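PDB 6KUN: 2-oxoglutarate-dependent dioxygenase DAO from Oryza sativa subsp. indica, which probably catalyses the iron- and 2-oxoglutarate-dependent oxidation of the auxin indole-3-acetic acid to inactive 2-oxoindole-3-acetic acid. Local coordinates for residues Leu127-Ala132 with Ser145-Pro150; Arg23-Cys28 with Ala136-Leu141. All blocks are in the same frame, centred on the assembly; numbering follows the deposited sequence.

Contact 1 (Leu127-Ala132 with Ser145-Pro150)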
loop_
_atom_site.group_PDB
_atom_site.type_symbol
_atom_site.label_atom_id
_atom_site.label_comp_id
_atom_site.label_asym_id
_atom_site.label_seq_id
_atom_site.Cartn_x
_atom_site.Cartn_y
_atom_site.Cartn_z
ATOM N N LEU B 127 -9.239 -16.711 8.439
ATOM C CA LEU B 127 -7.789 -16.781 8.459
ATOM C C LEU B 127 -7.305 -17.258 9.816
ATOM O O LEU B 127 -6.505 -18.184 9.895
ATOM C CB LEU B 127 -7.182 -15.443 8.071
ATOM C CG LEU B 127 -5.662 -15.315 8.084
ATOM C CD1 LEU B 127 -5.001 -16.379 7.210
ATOM C CD2 LEU B 127 -5.259 -13.925 7.640
ATOM N N ILE B 128 -7.794 -16.671 10.904
ATOM C CA ILE B 128 -7.204 -16.983 12.203
ATOM C C ILE B 128 -7.589 -18.404 12.605
ATOM O O ILE B 128 -6.807 -19.088 13.259
ATOM C CB ILE B 128 -7.608 -15.929 13.238
ATOM C CG1 ILE B 128 -6.698 -15.864 14.467
ATOM C CG2 ILE B 128 -9.067 -16.128 13.663
ATOM C CD1 ILE B 128 -5.348 -16.489 14.356
ATOM N N VAL B 129 -8.759 -18.876 12.175
ATOM C CA VAL B 129 -9.133 -20.264 12.410
ATOM C C VAL B 129 -8.196 -21.207 11.643
ATOM O O VAL B 129 -7.713 -22.198 12.188
ATOM C CB VAL B 129 -10.602 -20.481 12.027
ATOM C CG1 VAL B 129 -10.969 -21.965 12.008
ATOM C CG2 VAL B 129 -11.519 -19.727 13.000
ATOM N N ASP B 130 -7.915 -20.888 10.376
ATOM C CA ASP B 130 -6.993 -21.675 9.564
ATOM C C ASP B 130 -5.592 -21.691 10.176
ATOM O O ASP B 130 -4.977 -22.758 10.325
ATOM C CB ASP B 130 -6.955 -21.136 8.126
ATOM C CG ASP B 130 -6.089 -21.987 7.192
ATOM O OD1 ASP B 130 -6.215 -23.225 7.204
ATOM O OD2 ASP B 130 -5.286 -21.415 6.437
ATOM N N VAL B 131 -5.101 -20.523 10.583
ATOM C CA VAL B 131 -3.823 -20.469 11.270
ATOM C C VAL B 131 -3.847 -21.313 12.551
ATOM O O VAL B 131 -2.948 -22.132 12.794
ATOM C CB VAL B 131 -3.449 -19.011 11.556
ATOM C CG1 VAL B 131 -2.190 -18.983 12.430
ATOM C CG2 VAL B 131 -3.224 -18.248 10.257
ATOM N N ALA B 132 -4.869 -21.129 13.395
ATOM C CA ALA B 132 -4.933 -21.942 14.618
ATOM C C ALA B 132 -4.869 -23.436 14.310
ATOM O O ALA B 132 -4.137 -24.183 14.962
ATOM C CB ALA B 132 -6.189 -21.618 15.419
ATOM N N SER B 145 -11.278 -28.077 16.579
ATOM C CA SER B 145 -12.043 -27.061 15.871
ATOM C C SER B 145 -11.975 -25.759 16.656
ATOM O O SER B 145 -12.347 -25.714 17.834
ATOM C CB SER B 145 -13.501 -27.475 15.681
ATOM O OG SER B 145 -14.227 -26.417 15.065
ATOM N N PHE B 146 -11.496 -24.711 16.002
ATOM C CA PHE B 146 -11.430 -23.365 16.552
ATOM C C PHE B 146 -12.538 -22.464 16.006
ATOM O O PHE B 146 -12.674 -21.301 16.436
ATOM C CB PHE B 146 -10.066 -22.760 16.215
ATOM C CG PHE B 146 -8.905 -23.434 16.884
ATOM C CD1 PHE B 146 -8.545 -23.108 18.167
ATOM C CD2 PHE B 146 -8.141 -24.377 16.193
ATOM C CE1 PHE B 146 -7.414 -23.709 18.773
ATOM C CE2 PHE B 146 -7.028 -24.991 16.811
ATOM C CZ PHE B 146 -6.683 -24.641 18.097
ATOM N N GLN B 147 -13.363 -22.990 15.104
ATOM C CA GLN B 147 -14.361 -22.178 14.411
ATOM C C GLN B 147 -15.241 -21.362 15.364
ATOM O O GLN B 147 -15.670 -20.257 15.010
ATOM C CB GLN B 147 -15.223 -23.093 13.535
ATOM C CG GLN B 147 -16.275 -22.378 12.727
ATOM C CD GLN B 147 -15.684 -21.379 11.750
ATOM O OE1 GLN B 147 -14.544 -21.508 11.315
ATOM N NE2 GLN B 147 -16.471 -20.363 11.406
ATOM N N ASP B 148 -15.521 -21.858 16.571
ATOM C CA ASP B 148 -16.505 -21.169 17.401
ATOM C C ASP B 148 -15.890 -20.512 18.632
ATOM O O ASP B 148 -16.612 -20.013 19.509
ATOM C CB ASP B 148 -17.615 -22.137 17.813
ATOM C CG ASP B 148 -17.213 -23.024 18.960
ATOM O OD1 ASP B 148 -16.072 -23.513 18.983
ATOM O OD2 ASP B 148 -18.064 -23.227 19.853
ATOM N N TRP B 149 -14.564 -20.510 18.735
ATOM C CA TRP B 149 -13.918 -19.775 19.805
ATOM C C TRP B 149 -14.259 -18.285 19.671
ATOM O O TRP B 149 -14.086 -17.712 18.588
ATOM C CB TRP B 149 -12.404 -19.968 19.743
ATOM C CG TRP B 149 -11.880 -21.299 20.193
ATOM C CD1 TRP B 149 -12.478 -22.521 20.076
ATOM C CD2 TRP B 149 -10.594 -21.526 20.797
ATOM N NE1 TRP B 149 -11.647 -23.501 20.601
ATOM C CE2 TRP B 149 -10.500 -22.907 21.075
ATOM C CE3 TRP B 149 -9.549 -20.685 21.201
ATOM C CZ2 TRP B 149 -9.385 -23.465 21.671
ATOM C CZ3 TRP B 149 -8.446 -21.256 21.815
ATOM C CH2 TRP B 149 -8.371 -22.619 22.030
ATOM N N PRO B 150 -14.661 -17.619 20.751
ATOM C CA PRO B 150 -14.834 -16.164 20.697
ATOM C C PRO B 150 -13.605 -15.430 20.181
ATOM O O PRO B 150 -12.455 -15.797 20.464
ATOM C CB PRO B 150 -15.155 -15.800 22.148
ATOM C CG PRO B 150 -15.936 -16.998 22.631
ATOM C CD PRO B 150 -15.134 -18.166 22.039
#
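F146 carries CG anti to its carbonyl carbon (chi1 -66°), which swings the phenyl ring out of the loop and under the methyl group of A132, while V129, with CG1 anti to the backbone N (chi1 169°), spreads both methyls toward the start of the same loop turn. A132 CB sits over one face of the F146 ring, 3.6 Å from the ring centroid and 16° off the ring normal, a CH-pi contact made by a bare methyl. It lies closest to F146 CD2, at 3.5 Å, and so is shifted a little from the centre toward the rim. Beyond it, F146 CE2 comes within 3.5 Å of the backbone oxygen A132 O.

V129 misses the ring and lies against the turn: its CG2 is 4.0 Å from F146 O, and CG1 stands 4.4 Å from F146 CB. Q147 starts out pointing away from the helix, but its chain bends at chi2 and brings the amide oxygen OE1 back to within 3.7 Å of V129 CG1; the two side chains cross at about a right angle.

The loop is shaped by a type I beta turn from F146 to W149, closed by W149 N to F146 O at 3.1 Å. Within it F146 CD1 lies 3.5 Å above the plane of the W149 indole. F178 meets both rings, edge-to-face with W149, and A132 also touches L179 and L249 of the central sheet. Helix 111-138 is thus joined to the loop leading into strand 151-158 by mainly apolar packing, in which the small A132 lets an aromatic face lie close against the helix, and the grip depends on shape and dispersion, with no hydrogen bond across it.

Contact 2 (Arg23-Cys28 with Ala136-Leu141)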
loop_
_atom_site.group_PDB
_atom_site.type_symbol
_atom_site.label_atom_id
_atom_site.label_comp_id
_atom_site.label_asym_id
_atom_site.label_seq_id
_atom_site.Cartn_x
_atom_site.Cartn_y
_atom_site.Cartn_z
ATOM N N ARG B 23 8.730 -25.355 10.371
ATOM C CA ARG B 23 9.160 -23.970 10.524
ATOM C C ARG B 23 8.138 -23.189 11.328
ATOM O O ARG B 23 8.503 -22.323 12.129
ATOM C CB ARG B 23 9.376 -23.314 9.159
ATOM C CG ARG B 23 10.624 -23.840 8.434
ATOM C CD ARG B 23 10.970 -23.000 7.206
ATOM N NE ARG B 23 11.088 -21.595 7.546
ATOM C CZ ARG B 23 10.303 -20.633 7.062
ATOM N NH1 ARG B 23 9.355 -20.905 6.175
ATOM N NH2 ARG B 23 10.494 -19.409 7.463
ATOM N N LEU B 24 6.854 -23.464 11.091
ATOM C CA LEU B 24 5.777 -22.823 11.842
ATOM C C LEU B 24 5.912 -23.110 13.329
ATOM O O LEU B 24 5.891 -22.196 14.151
ATOM C CB LEU B 24 4.418 -23.326 11.330
ATOM C CG LEU B 24 3.191 -22.892 12.147
ATOM C CD1 LEU B 24 3.231 -21.421 12.346
ATOM C CD2 LEU B 24 1.915 -23.307 11.428
ATOM N N ARG B 25 6.083 -24.389 13.687
ATOM C CA ARG B 25 6.132 -24.737 15.110
ATOM C C ARG B 25 7.355 -24.109 15.750
ATOM O O ARG B 25 7.286 -23.560 16.865
ATOM C CB ARG B 25 6.135 -26.251 15.290
ATOM C CG ARG B 25 6.182 -26.684 16.790
ATOM C CD ARG B 25 6.823 -28.089 16.993
ATOM N NE ARG B 25 6.287 -28.946 15.965
ATOM C CZ ARG B 25 6.989 -29.539 15.013
ATOM N NH1 ARG B 25 8.327 -29.447 14.945
ATOM N NH2 ARG B 25 6.333 -30.243 14.108
ATOM N N ASP B 26 8.468 -24.116 15.021
ATOM C CA ASP B 26 9.692 -23.564 15.554
ATOM C C ASP B 26 9.574 -22.069 15.790
ATOM O O ASP B 26 10.041 -21.548 16.813
ATOM C CB ASP B 26 10.839 -23.873 14.594
ATOM C CG ASP B 26 12.162 -23.557 15.183
ATOM O OD1 ASP B 26 12.564 -24.277 16.127
ATOM O OD2 ASP B 26 12.782 -22.577 14.725
ATOM N N ALA B 27 8.907 -21.363 14.896
ATOM C CA ALA B 27 8.689 -19.933 15.106
ATOM C C ALA B 27 7.805 -19.692 16.321
ATOM O O ALA B 27 8.093 -18.814 17.129
ATOM C CB ALA B 27 8.070 -19.310 13.860
ATOM N N CYS B 28 6.741 -20.467 16.467
ATOM C CA CYS B 28 5.861 -20.328 17.621
ATOM C C CYS B 28 6.580 -20.665 18.932
ATOM O O CYS B 28 6.340 -20.015 19.964
ATOM C CB CYS B 28 4.641 -21.237 17.438
ATOM S SG CYS B 28 3.514 -20.689 16.162
ATOM N N ALA B 136 -2.075 -26.078 15.681
ATOM C CA ALA B 136 -2.455 -27.332 16.345
ATOM C C ALA B 136 -1.912 -28.576 15.634
ATOM O O ALA B 136 -1.456 -29.528 16.284
ATOM C CB ALA B 136 -3.982 -27.398 16.447
ATOM N N ALA B 137 -1.961 -28.598 14.304
ATOM C CA ALA B 137 -1.429 -29.744 13.582
ATOM C C ALA B 137 0.087 -29.848 13.730
ATOM O O ALA B 137 0.632 -30.957 13.728
ATOM C CB ALA B 137 -1.819 -29.670 12.103
ATOM N N SER B 138 0.788 -28.719 13.853
ATOM C CA SER B 138 2.233 -28.772 14.041
ATOM C C SER B 138 2.628 -29.415 15.373
ATOM O O SER B 138 3.787 -29.791 15.548
ATOM C CB SER B 138 2.827 -27.376 13.920
ATOM O OG SER B 138 2.705 -26.635 15.116
ATOM N N LEU B 139 1.705 -29.531 16.312
ATOM C CA LEU B 139 1.926 -30.216 17.575
ATOM C C LEU B 139 1.321 -31.602 17.580
ATOM O O LEU B 139 1.095 -32.172 18.667
ATOM C CB LEU B 139 1.322 -29.407 18.714
ATOM C CG LEU B 139 1.826 -27.972 18.873
ATOM C CD1 LEU B 139 0.973 -27.177 19.857
ATOM C CD2 LEU B 139 3.279 -27.987 19.296
ATOM N N GLY B 140 1.063 -32.152 16.386
ATOM C CA GLY B 140 0.460 -33.472 16.238
ATOM C C GLY B 140 -1.003 -33.549 16.617
ATOM O O GLY B 140 -1.534 -34.646 16.837
ATOM N N LEU B 141 -1.678 -32.412 16.706
ATOM C CA LEU B 141 -3.069 -32.369 17.145
ATOM C C LEU B 141 -3.973 -32.209 15.931
ATOM O O LEU B 141 -3.830 -31.244 15.164
ATOM C CB LEU B 141 -3.319 -31.212 18.106
ATOM C CG LEU B 141 -2.565 -31.153 19.426
ATOM C CD1 LEU B 141 -2.868 -29.824 20.092
ATOM C CD2 LEU B 141 -2.973 -32.299 20.326
#
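The guanidinium of R25 meets S138 at its edge, with neither face used in this contact: S138 O lies close to the guanidinium plane. Two nitrogens on that edge close on the one oxygen, a side-on grip. R25 NE donates at 2.7 Å with an N-H...O angle of 159°, the straighter bond, while R25 NH2 reaches the same S138 O at 3.0 Å and 137°. The NH2 bond lies in the carbonyl plane, on a lone pair, whereas NE comes in tilted 34° from that plane.

R25 sets out with CG anti to the backbone N and bends at chi3, which turns the planar end onto the carbonyl. On the way its aliphatic part packs alongside the helix end: R25 CB is 3.5 Å from S138 OG, and R25 CG is 4.1 Å from L139 CD2. The hydroxyl of S138 is itself hydrogen-bonded back to V135 O.

Helix 111-138 ends here in a Schellman motif, with G140 at positive phi as the C-prime residue: L141 N bonds to A136 O at 2.9 Å and G140 N to A137 O at 2.9 Å. An alanine in place of R25 would remove both donors and is likely to leave S138 O without its arginine partner and L139 CD2 less covered. The contact ties helix 18-30 of the N-terminal region to the end of the long helix. Since helix C-termini gather partial negative charge, the cationic arginine is probably favoured there electrostatically as well as by its two bonds.

How the contacts relate
Both contacts draw on helix 111-138: contact 1 uses its flank at 127-132 and contact 2 its C-terminal end at 136-141. Their centres are 15 Å apart, and the F146 ring links them by touching A136 as well as A132, F146 CE2 packing 3.9 Å from A136 CB. Along the chain their segments alternate; the helix is met at its end by 23-28 from the N-terminal region and, more than two turns earlier, by the loop that leads to strand 151-158. Both lie away from the predicted iron site and the 2-oxoglutarate and indole-3-acetic acid pockets, and join parts of the scaffold around the jelly-roll core.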